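Local coordinates for protein galactan 1,3-beta-galactosidase (Phanerochaete chrysosporium, PDB 7BYT) that probably cleaves beta-1,3-galactan chains from their ends to release galactose, and binds galactose-type sugars, at residues A108-A113 and A133-E138; Q160-S165 and A184-P189; N78-P83 and M96-D101; G126-L131 and Y172-Q177. All blocks are in the same frame, centred on the assembly; numbering follows the deposited sequence.

Contact 1: residues A108-A113 and A133-E138. With GLA (alpha-D-galactopyranose), chain F.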
# COMPACT_ATOMS: atom_id res chain seq x y z
N ALA A 108 17.85 8.46 -12.87
CA ALA A 108 17.96 8.45 -11.41
C ALA A 108 18.12 9.86 -10.83
O ALA A 108 19.14 10.21 -10.23
CB ALA A 108 19.11 7.54 -10.96
N MET A 109 17.07 10.66 -10.99
CA MET A 109 17.03 12.02 -10.46
C MET A 109 15.85 12.19 -9.52
O MET A 109 14.98 11.33 -9.42
CB MET A 109 16.95 13.03 -11.60
CG MET A 109 18.18 12.93 -12.48
SD MET A 109 18.01 13.94 -13.94
CE MET A 109 19.73 14.30 -14.27
N VAL A 110 15.87 13.31 -8.79
CA VAL A 110 14.68 13.84 -8.13
C VAL A 110 14.15 14.98 -8.97
O VAL A 110 14.87 15.63 -9.74
CB VAL A 110 14.94 14.35 -6.70
CG1 VAL A 110 15.37 13.22 -5.79
CG2 VAL A 110 15.97 15.49 -6.71
N GLY A 111 12.85 15.24 -8.83
CA GLY A 111 12.27 16.46 -9.36
C GLY A 111 11.55 17.22 -8.27
O GLY A 111 11.13 16.63 -7.27
N VAL A 112 11.40 18.54 -8.44
CA VAL A 112 10.79 19.40 -7.43
C VAL A 112 9.78 20.30 -8.11
O VAL A 112 9.99 20.74 -9.25
CB VAL A 112 11.86 20.24 -6.68
CG1 VAL A 112 11.21 21.14 -5.63
CG2 VAL A 112 12.90 19.32 -6.03
N ALA A 113 8.66 20.56 -7.42
CA ALA A 113 7.63 21.47 -7.91
C ALA A 113 7.04 22.20 -6.71
O ALA A 113 7.07 21.70 -5.59
CB ALA A 113 6.54 20.74 -8.71
N ALA A 133 24.70 12.31 -7.23
CA ALA A 133 24.57 10.87 -7.17
C ALA A 133 23.14 10.43 -7.49
O ALA A 133 22.20 11.23 -7.50
CB ALA A 133 24.99 10.35 -5.79
N ASP A 134 22.99 9.13 -7.76
CA ASP A 134 21.69 8.59 -8.13
C ASP A 134 20.66 8.81 -7.02
O ASP A 134 20.96 8.70 -5.83
CB ASP A 134 21.76 7.08 -8.32
CG ASP A 134 22.49 6.65 -9.56
OD1 ASP A 134 22.88 7.51 -10.38
OD2 ASP A 134 22.65 5.42 -9.70
N SER A 135 19.42 9.04 -7.44
CA SER A 135 18.28 8.90 -6.55
C SER A 135 17.18 8.23 -7.35
O SER A 135 16.81 8.71 -8.43
CB SER A 135 17.85 10.28 -6.03
OG SER A 135 16.71 10.18 -5.19
N ARG A 136 16.68 7.09 -6.85
CA ARG A 136 15.53 6.43 -7.46
C ARG A 136 14.36 6.49 -6.49
O ARG A 136 13.81 7.57 -6.28
CB ARG A 136 15.89 5.04 -8.00
CG ARG A 136 16.79 5.14 -9.25
CD ARG A 136 17.21 3.78 -9.79
NE ARG A 136 17.97 3.90 -11.04
CZ ARG A 136 19.28 4.12 -11.09
NH1 ARG A 136 19.98 4.26 -9.97
NH2 ARG A 136 19.89 4.22 -12.26
N ASP A 137 13.96 5.38 -5.88
CA ASP A 137 12.91 5.48 -4.86
C ASP A 137 13.33 6.50 -3.80
O ASP A 137 14.48 6.51 -3.36
CB ASP A 137 12.70 4.15 -4.15
CG ASP A 137 11.83 3.20 -4.93
OD1 ASP A 137 11.65 3.39 -6.15
OD2 ASP A 137 11.38 2.21 -4.31
N GLU A 138 12.39 7.35 -3.40
CA GLU A 138 12.69 8.39 -2.43
C GLU A 138 11.48 8.66 -1.56
O GLU A 138 10.35 8.27 -1.87
CB GLU A 138 13.20 9.69 -3.08
CG GLU A 138 12.30 10.23 -4.21
CD GLU A 138 10.88 10.54 -3.79
OE1 GLU A 138 9.98 10.09 -4.53
OE2 GLU A 138 10.65 11.25 -2.80
C1 GLA F . 9.81 -0.73 -7.42
C2 GLA F . 9.81 0.74 -7.04
C3 GLA F . 8.71 1.44 -7.82
C4 GLA F . 9.01 1.32 -9.32
C5 GLA F . 9.17 -0.17 -9.68
C6 GLA F . 9.62 -0.36 -11.13
O1 GLA F . 8.52 -1.31 -7.14
O2 GLA F . 9.60 0.82 -5.63
O3 GLA F . 8.59 2.81 -7.43
O4 GLA F . 10.17 2.08 -9.69
O5 GLA F . 10.12 -0.82 -8.82
O6 GLA F . 10.99 0.05 -11.29
O HOH W 1 14.52 10.09 -6.83

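Contact 2: residues Q160-S165 and A184-P189. With GLA (alpha-D-galactopyranose), chain F.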
# COMPACT_ATOMS: atom_id res chain seq x y z
N GLN A 160 22.07 0.30 -4.58
CA GLN A 160 22.84 -0.46 -3.62
C GLN A 160 22.97 0.25 -2.28
O GLN A 160 23.00 -0.42 -1.24
CB GLN A 160 24.22 -0.80 -4.18
CG GLN A 160 24.19 -1.61 -5.48
CD GLN A 160 23.24 -2.80 -5.41
OE1 GLN A 160 23.52 -3.78 -4.73
NE2 GLN A 160 22.09 -2.71 -6.11
N ASN A 161 23.02 1.58 -2.27
CA ASN A 161 23.38 2.33 -1.07
C ASN A 161 22.25 3.28 -0.71
O ASN A 161 21.88 4.13 -1.54
CB ASN A 161 24.67 3.12 -1.28
CG ASN A 161 25.83 2.24 -1.71
OD1 ASN A 161 25.92 1.06 -1.33
ND2 ASN A 161 26.72 2.80 -2.53
N PHE A 162 21.74 3.16 0.52
CA PHE A 162 20.58 3.93 0.94
C PHE A 162 21.04 5.18 1.69
O PHE A 162 21.77 5.07 2.68
CB PHE A 162 19.63 3.11 1.82
CG PHE A 162 18.40 3.87 2.15
CD1 PHE A 162 17.40 3.98 1.20
CD2 PHE A 162 18.29 4.55 3.34
CE1 PHE A 162 16.26 4.73 1.46
CE2 PHE A 162 17.15 5.31 3.61
CZ PHE A 162 16.15 5.40 2.65
N LYS A 163 20.59 6.34 1.24
CA LYS A 163 21.09 7.61 1.74
C LYS A 163 20.00 8.43 2.40
O LYS A 163 18.83 8.39 2.00
CB LYS A 163 21.77 8.42 0.62
CG LYS A 163 23.04 7.76 0.12
CD LYS A 163 23.66 8.51 -1.03
CE LYS A 163 24.87 7.75 -1.55
NZ LYS A 163 25.36 8.34 -2.83
N ILE A 164 20.39 9.17 3.43
CA ILE A 164 19.58 10.21 4.03
C ILE A 164 20.40 11.49 3.97
O ILE A 164 21.55 11.50 4.41
CB ILE A 164 19.21 9.87 5.49
CG1 ILE A 164 18.37 8.58 5.53
CG2 ILE A 164 18.46 11.06 6.15
CD1 ILE A 164 18.15 8.04 6.93
N SER A 165 19.82 12.55 3.42
CA SER A 165 20.52 13.81 3.28
C SER A 165 19.59 14.97 3.60
O SER A 165 18.38 14.89 3.38
CB SER A 165 21.18 13.98 1.90
OG SER A 165 21.99 12.86 1.59
N ALA A 184 22.86 -1.82 1.37
CA ALA A 184 21.60 -2.17 2.01
C ALA A 184 20.48 -2.54 1.03
O ALA A 184 19.50 -3.16 1.46
CB ALA A 184 21.14 -1.04 2.94
N THR A 185 20.60 -2.19 -0.25
CA THR A 185 19.58 -2.46 -1.27
C THR A 185 18.17 -2.18 -0.76
O THR A 185 17.26 -3.01 -0.88
CB THR A 185 19.69 -3.87 -1.88
OG1 THR A 185 19.44 -4.88 -0.89
CG2 THR A 185 21.07 -4.08 -2.49
N LEU A 186 17.98 -0.99 -0.19
CA LEU A 186 16.68 -0.57 0.31
C LEU A 186 15.99 0.35 -0.68
O LEU A 186 16.63 1.19 -1.32
CB LEU A 186 16.84 0.17 1.64
CG LEU A 186 17.41 -0.65 2.79
CD1 LEU A 186 17.58 0.25 4.00
CD2 LEU A 186 16.48 -1.82 3.14
N GLU A 187 14.68 0.22 -0.78
CA GLU A 187 13.90 1.19 -1.54
C GLU A 187 12.57 1.42 -0.82
O GLU A 187 12.41 1.05 0.34
CB GLU A 187 13.84 0.88 -3.05
CG GLU A 187 13.19 -0.41 -3.38
CD GLU A 187 13.04 -0.67 -4.90
OE1 GLU A 187 13.63 0.02 -5.78
OE2 GLU A 187 12.33 -1.63 -5.22
N ALA A 188 11.67 2.14 -1.49
CA ALA A 188 10.36 2.50 -0.93
C ALA A 188 10.43 2.99 0.52
O ALA A 188 9.70 2.49 1.38
CB ALA A 188 9.38 1.33 -1.06
N PRO A 189 11.27 3.98 0.83
CA PRO A 189 11.44 4.40 2.22
C PRO A 189 10.33 5.31 2.73
O PRO A 189 9.64 6.01 1.97
CB PRO A 189 12.76 5.18 2.18
CG PRO A 189 12.74 5.80 0.80
CD PRO A 189 12.20 4.71 -0.07
C1 GLA F . 9.81 -0.73 -7.42
C2 GLA F . 9.81 0.74 -7.04
C3 GLA F . 8.71 1.44 -7.82
C4 GLA F . 9.01 1.32 -9.32
C5 GLA F . 9.17 -0.17 -9.68
C6 GLA F . 9.62 -0.36 -11.13
O1 GLA F . 8.52 -1.31 -7.14
O2 GLA F . 9.60 0.82 -5.63
O3 GLA F . 8.59 2.81 -7.43
O4 GLA F . 10.17 2.08 -9.69
O5 GLA F . 10.12 -0.82 -8.82
O6 GLA F . 10.99 0.05 -11.29

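Contact 3: residues N78-P83 and M96-D101. With GLA (alpha-D-galactopyranose), chain F.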
# COMPACT_ATOMS: atom_id res chain seq x y z
N ASN A 78 8.60 10.13 -19.91
CA ASN A 78 9.45 9.99 -18.74
C ASN A 78 8.67 9.35 -17.60
O ASN A 78 7.50 9.00 -17.76
CB ASN A 78 10.03 11.35 -18.36
CG ASN A 78 11.18 11.73 -19.25
OD1 ASN A 78 12.24 11.12 -19.19
ND2 ASN A 78 10.97 12.71 -20.11
N VAL A 79 9.32 9.22 -16.45
CA VAL A 79 8.75 8.55 -15.29
C VAL A 79 8.72 9.53 -14.13
O VAL A 79 9.72 10.21 -13.86
CB VAL A 79 9.58 7.30 -14.91
CG1 VAL A 79 9.16 6.75 -13.55
CG2 VAL A 79 9.45 6.24 -15.99
N VAL A 80 7.57 9.61 -13.45
CA VAL A 80 7.40 10.39 -12.23
C VAL A 80 6.79 9.44 -11.20
O VAL A 80 5.68 8.94 -11.40
CB VAL A 80 6.46 11.59 -12.44
CG1 VAL A 80 6.07 12.21 -11.12
CG2 VAL A 80 7.11 12.62 -13.37
N GLU A 81 7.52 9.18 -10.11
CA GLU A 81 7.08 8.20 -9.13
C GLU A 81 7.17 8.74 -7.71
O GLU A 81 7.98 9.63 -7.41
CB GLU A 81 7.92 6.91 -9.23
CG GLU A 81 7.49 6.04 -10.41
CD GLU A 81 8.39 4.84 -10.66
OE1 GLU A 81 9.39 4.66 -9.94
OE2 GLU A 81 8.08 4.08 -11.60
N ARG A 82 6.31 8.21 -6.85
CA ARG A 82 6.39 8.42 -5.41
C ARG A 82 6.41 9.90 -5.00
O ARG A 82 7.31 10.34 -4.28
CB ARG A 82 7.57 7.66 -4.83
CG ARG A 82 7.40 6.14 -5.05
CD ARG A 82 8.52 5.30 -4.41
NE ARG A 82 8.29 3.88 -4.67
CZ ARG A 82 7.50 3.11 -3.92
NH1 ARG A 82 6.86 3.63 -2.88
NH2 ARG A 82 7.34 1.83 -4.21
N PRO A 83 5.42 10.68 -5.41
CA PRO A 83 5.40 12.10 -5.03
C PRO A 83 5.22 12.24 -3.53
O PRO A 83 4.58 11.41 -2.87
CB PRO A 83 4.18 12.64 -5.77
CG PRO A 83 3.25 11.44 -5.86
CD PRO A 83 4.19 10.28 -6.12
N MET A 96 6.66 19.89 -3.56
CA MET A 96 6.54 18.49 -3.96
C MET A 96 7.88 17.99 -4.45
O MET A 96 8.55 18.65 -5.25
CB MET A 96 5.52 18.38 -5.10
CG MET A 96 5.33 16.93 -5.57
SD MET A 96 4.33 16.79 -7.05
CE MET A 96 2.76 17.41 -6.45
N TRP A 97 8.28 16.81 -3.96
CA TRP A 97 9.43 16.07 -4.48
C TRP A 97 8.93 14.77 -5.09
O TRP A 97 7.90 14.23 -4.67
CB TRP A 97 10.42 15.75 -3.35
CG TRP A 97 11.21 16.95 -2.90
CD1 TRP A 97 10.70 18.10 -2.35
CD2 TRP A 97 12.63 17.12 -2.96
NE1 TRP A 97 11.72 18.98 -2.08
CE2 TRP A 97 12.92 18.40 -2.44
CE3 TRP A 97 13.68 16.31 -3.40
CZ2 TRP A 97 14.22 18.90 -2.35
CZ3 TRP A 97 14.98 16.81 -3.31
CH2 TRP A 97 15.24 18.09 -2.79
N PHE A 98 9.66 14.27 -6.09
CA PHE A 98 9.31 12.98 -6.69
C PHE A 98 10.55 12.37 -7.31
O PHE A 98 11.55 13.05 -7.56
CB PHE A 98 8.19 13.12 -7.73
CG PHE A 98 8.44 14.20 -8.75
CD1 PHE A 98 9.11 13.92 -9.93
CD2 PHE A 98 7.99 15.49 -8.52
CE1 PHE A 98 9.32 14.92 -10.88
CE2 PHE A 98 8.20 16.50 -9.45
CZ PHE A 98 8.86 16.20 -10.63
N HIS A 99 10.47 11.06 -7.55
CA HIS A 99 11.49 10.36 -8.31
C HIS A 99 11.27 10.69 -9.78
O HIS A 99 10.18 10.45 -10.32
CB HIS A 99 11.34 8.86 -8.04
CG HIS A 99 12.16 7.98 -8.92
ND1 HIS A 99 11.99 6.61 -8.93
CD2 HIS A 99 13.17 8.24 -9.79
CE1 HIS A 99 12.84 6.07 -9.79
NE2 HIS A 99 13.57 7.03 -10.32
N SER A 100 12.28 11.28 -10.40
CA SER A 100 12.24 11.72 -11.79
C SER A 100 13.17 10.83 -12.60
O SER A 100 14.36 10.72 -12.27
CB SER A 100 12.72 13.18 -11.84
OG SER A 100 12.73 13.69 -13.16
N ASP A 101 12.66 10.17 -13.64
CA ASP A 101 13.50 9.21 -14.33
C ASP A 101 13.13 9.09 -15.80
O ASP A 101 12.14 9.64 -16.27
CB ASP A 101 13.47 7.83 -13.64
CG ASP A 101 14.85 7.24 -13.48
OD1 ASP A 101 15.64 7.33 -14.44
OD2 ASP A 101 15.17 6.71 -12.39
C1 GLA F . 9.81 -0.73 -7.42
C2 GLA F . 9.81 0.74 -7.04
C3 GLA F . 8.71 1.44 -7.82
C4 GLA F . 9.01 1.32 -9.32
C5 GLA F . 9.17 -0.17 -9.68
C6 GLA F . 9.62 -0.36 -11.13
O1 GLA F . 8.52 -1.31 -7.14
O2 GLA F . 9.60 0.82 -5.63
O3 GLA F . 8.59 2.81 -7.43
O4 GLA F . 10.17 2.08 -9.69
O5 GLA F . 10.12 -0.82 -8.82
O6 GLA F . 10.99 0.05 -11.29
O HOH W 2 10.39 12.89 -14.25
O HOH W 3 10.25 5.31 -7.38

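Contact 4: residues G126-L131 and Y172-Q177. With NAG (2-acetamido-2-deoxy-beta-D-glucopyranose), chain C.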
# COMPACT_ATOMS: atom_id res chain seq x y z
N GLY A 126 12.47 21.75 -11.98
CA GLY A 126 13.59 21.03 -12.57
C GLY A 126 13.89 19.75 -11.83
O GLY A 126 13.41 19.49 -10.73
N SER A 127 14.74 18.94 -12.48
CA SER A 127 15.21 17.67 -11.94
C SER A 127 16.72 17.72 -11.78
O SER A 127 17.41 18.48 -12.46
CB SER A 127 14.82 16.50 -12.86
OG SER A 127 13.40 16.37 -12.96
N PHE A 128 17.24 16.91 -10.84
CA PHE A 128 18.67 16.88 -10.57
C PHE A 128 19.05 15.62 -9.80
O PHE A 128 18.21 14.95 -9.21
CB PHE A 128 19.13 18.14 -9.79
CG PHE A 128 18.49 18.31 -8.44
CD1 PHE A 128 17.28 18.97 -8.30
CD2 PHE A 128 19.12 17.82 -7.29
CE1 PHE A 128 16.71 19.14 -7.05
CE2 PHE A 128 18.54 17.98 -6.04
CZ PHE A 128 17.33 18.64 -5.92
N LYS A 129 20.35 15.32 -9.82
CA LYS A 129 20.90 14.25 -9.00
C LYS A 129 21.34 14.83 -7.66
O LYS A 129 22.18 15.75 -7.64
CB LYS A 129 22.10 13.61 -9.68
CG LYS A 129 21.74 12.72 -10.88
CD LYS A 129 22.95 11.90 -11.31
CE LYS A 129 22.61 10.91 -12.40
NZ LYS A 129 21.89 9.72 -11.86
N PRO A 130 20.82 14.34 -6.53
CA PRO A 130 21.25 14.87 -5.22
C PRO A 130 22.74 14.67 -5.01
O PRO A 130 23.25 13.55 -5.05
CB PRO A 130 20.44 14.03 -4.22
CG PRO A 130 19.27 13.52 -5.02
CD PRO A 130 19.78 13.31 -6.40
N LEU A 131 23.45 15.79 -4.78
CA LEU A 131 24.90 15.77 -4.60
C LEU A 131 25.61 15.06 -5.75
O LEU A 131 26.70 14.52 -5.59
CB LEU A 131 25.28 15.17 -3.24
CG LEU A 131 24.56 15.83 -2.06
CD1 LEU A 131 24.83 15.08 -0.78
CD2 LEU A 131 24.98 17.26 -1.92
N TYR A 172 14.44 23.06 -1.44
CA TYR A 172 14.67 23.01 -2.88
C TYR A 172 15.86 22.16 -3.28
O TYR A 172 15.93 21.73 -4.44
CB TYR A 172 14.93 24.42 -3.45
CG TYR A 172 13.76 25.38 -3.49
CD1 TYR A 172 12.45 24.98 -3.23
CD2 TYR A 172 13.97 26.72 -3.81
CE1 TYR A 172 11.39 25.90 -3.28
CE2 TYR A 172 12.95 27.62 -3.86
CZ TYR A 172 11.66 27.22 -3.59
OH TYR A 172 10.66 28.16 -3.65
N ASN A 173 16.82 21.94 -2.39
CA ASN A 173 18.04 21.26 -2.78
C ASN A 173 18.50 20.39 -1.63
O ASN A 173 18.19 20.66 -0.47
CB ASN A 173 19.12 22.28 -3.11
CG ASN A 173 20.32 21.67 -3.79
OD1 ASN A 173 20.27 20.53 -4.28
ND2 ASN A 173 21.42 22.42 -3.84
N VAL A 174 19.23 19.33 -1.98
CA VAL A 174 19.91 18.46 -1.03
C VAL A 174 21.31 19.03 -0.85
O VAL A 174 22.06 19.14 -1.82
CB VAL A 174 19.99 17.04 -1.59
CG1 VAL A 174 20.67 16.12 -0.60
CG2 VAL A 174 18.58 16.51 -1.94
N THR A 175 21.68 19.38 0.38
CA THR A 175 22.95 20.07 0.56
C THR A 175 23.97 19.37 1.46
O THR A 175 25.14 19.79 1.44
CB THR A 175 22.74 21.51 1.05
OG1 THR A 175 22.04 21.47 2.30
CG2 THR A 175 21.94 22.30 0.02
N ALA A 176 23.60 18.36 2.23
CA ALA A 176 24.59 17.65 3.03
C ALA A 176 24.14 16.22 3.24
O ALA A 176 22.97 15.97 3.54
CB ALA A 176 24.79 18.33 4.39
N GLN A 177 25.06 15.27 3.09
CA GLN A 177 24.76 13.89 3.43
C GLN A 177 24.73 13.75 4.94
O GLN A 177 25.52 14.38 5.66
CB GLN A 177 25.86 12.97 2.93
CG GLN A 177 25.96 12.85 1.46
CD GLN A 177 26.86 11.71 1.03
OE1 GLN A 177 26.45 10.55 1.03
NE2 GLN A 177 28.09 12.04 0.67
C1 NAG C . 22.64 21.95 -4.42
C2 NAG C . 23.23 22.94 -5.40
C3 NAG C . 24.57 22.42 -5.93
C4 NAG C . 25.50 22.07 -4.78
C5 NAG C . 24.79 21.13 -3.81
C6 NAG C . 25.60 20.80 -2.58
C7 NAG C . 21.74 24.36 -6.74
C8 NAG C . 20.77 24.41 -7.88
N2 NAG C . 22.30 23.17 -6.49
O3 NAG C . 25.16 23.40 -6.78
O4 NAG C . 26.67 21.42 -5.25
O5 NAG C . 23.57 21.72 -3.36
O6 NAG C . 25.94 21.98 -1.86
O7 NAG C . 22.01 25.35 -6.07
O HOH W 4 22.13 18.27 -4.44

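Contact 1: residues A108-A113 and A133-E138
In the five-bladed beta-propeller characteristic of glycoside hydrolase family 43, Ala108, just before strand 109-115, packs against Ser135 and Arg136 of the loop leading into the next blade. The backbones are tied by Ser135 N donating to Ala108 O, 3.0 Å and nearly straight at 168°, with the donor above the carbonyl plane. Ala108 CB rests over the centre of one face of the Arg136 guanidinium, 3.4 Å from CZ, a place where a lone methyl fits closely. At the edge, Arg136 NH1 forms a salt bridge with Asp134 OD2 at 2.9 Å, in the guanidinium plane but above the carboxylate plane, and NH2 donates to Tyr105 O, which together should fix its rotation. Asp134 OD1 pairs with Lys129. Ser135 suits its place by being both small and polar: with OG opposite its own N (chi1 178°), that oxygen lies 3.4 Å from Val110 CG1 and donates to a water at 2.7 Å, which donates to Met109 O and Arg136 O. Asp137 OD2 accepts a hydrogen bond from galactose O2 at 2.6 Å. Strand 109-115 runs between strands 93-101 and 123-128, while Val110 and Ser135 both lean on strand 150-156 of the following blade.

Contact 2: residues Q160-S165 and A184-P189
Phe162 holds CG trans to its backbone N (chi1 -175°), and this carries the ring across to Leu186 and Pro189. The ring's CD1 lies 3.9 Å from Leu186 CB, the two side chains crossing at about a right angle. At its far end, CZ comes within 3.4 Å of Pro189 CB, while Pro189 CG stands at the ring edge, in its plane. A broad, flat residue suits this place because it spans both partners. An alanine here is likely to leave Leu186 and Pro189 without their shared apolar surface and open a gap between the strands. The contact joins two successive propeller blades: strand 161-167 belongs to one, and strands 186-187 and 189-194, separated by a corner at Ala188, to the next. Gln160 and Asn161 form a classic beta bulge opposite Ser156, and Gln160 O accepts from Thr185 N at 3.1 Å (170°). The Gln160 side chain bends at chi2 (-48°), running alongside Thr185 with Gln160 OE1 3.3 Å from Thr185 CG2, while NE2 is bonded to Asn158 O. The extended Glu187 reaches the sugar pocket, its OE2 3.5 Å from galactose C1, and Ala188 N donates to Asp137 OD2.

Contact 3: residues N78-P83 and M96-D101
Glu81 and His99 face each other as a hydrogen-bonded pair in the antiparallel hairpin of strands 79-88 and 93-101, joined by Glu81 N to His99 O and His99 N to Glu81 O. Val79 and Asp101 form a second such pair, with Val80 and Ser100 as the non-hydrogen-bonded pair between. Glu81 OE1 is an acceptor used three times: by galactose O4 at 2.7 Å, galactose O3 at 3.2 Å and a water at 2.8 Å. Glu81 OE2 is bonded to Tyr105 OH. Arg82 serves the same sugar, NE donating to galactose O3 at 3.0 Å and NH2 to galactose O2 at 2.9 Å, while NH1 is taken by Asn243 O. His99 NE2 donates to Asp101 OD2 at 2.6 Å and 166°, in the ring plane and on the carboxylate's anti lone pair; His99 ND1 lies 2.7 Å from the water shared with Glu81. Asp101 OD1 receives Ala107 N and Ala108 N. Ser100 OG, also bonded to Ser127 OG, reaches Val79 O through a second water. Val80 CG1 packs 3.7 Å from Phe98 CD1. Strand 79-88 is outermost in its four-stranded sheet, with strand 93-101 between it and 109-115, and strand 48-53 packs on Val80 and Pro83.

Contact 4: residues G126-L131 and Y172-Q177
Val174 meets Pro130 and Leu131 from the moment its side chain leaves the backbone. Its CB lies against Pro130 CB. One branch, CG2, comes nearer to Pro130 CB, at 3.8 Å; the other, CG1, is set opposite the backbone N (chi1 -179°) and reaches Leu131 CG at 4.2 Å. A beta-branched residue suits this strand position, since its two methyls cover both neighbours. Leu131 crosses Val174 at about a right angle; its CD1 lies 3.4 Å from Gln177 CG, and its CD2 3.7 Å from C6 of the N-acetylglucosamine. With an alanine at Leu131 both methyls go, which is likely to open a gap beside Val174, Gln177 and C6 of the sugar. That sugar is bonded through C1 to Asn173 ND2, in the Asn-Val-Thr sequence of an N-glycosylation site. Asn173 OD1 takes a weak hydrogen bond from Val174 N and sits 3.5 Å from Phe128 CE2, with ring and amide planes 85° apart; Phe128 CZ lies 3.7 Å from Tyr172 O. The segments hold the ends of the outermost strands 123-128 and 174-181, in successive propeller blades, and adjoining loop residues. A water accepts from Leu131 N and donates to Val174 O, each at 2.8 Å. Across this contact the segments meet by side-chain packing and a bridging water, without strand pairing, and Asn173 ND2 is committed to the glycan.

How the contacts relate
Contact 3 closes first along the chain; contact 1 then opens, contact 4 interlaces with it, and contact 2 opens before contact 4 has closed. Centre to centre, contact 1 lies about 7 Å from contact 3 and about 8 Å from contact 4, and contact 2 about 16 Å from contact 3. Contacts 1 and 3 share the sheet of strands 79-88 to 123-128, to which contact 4 adds the outermost strand on the other side, 123-128. Contacts 1 and 4 join this sheet to the blade of strands 138-142 to 174-181, and contact 2 joins that blade to the next. Contacts 1, 2 and 3 meet round the galactose pocket; contact 4 lies at the glycosylated outer side.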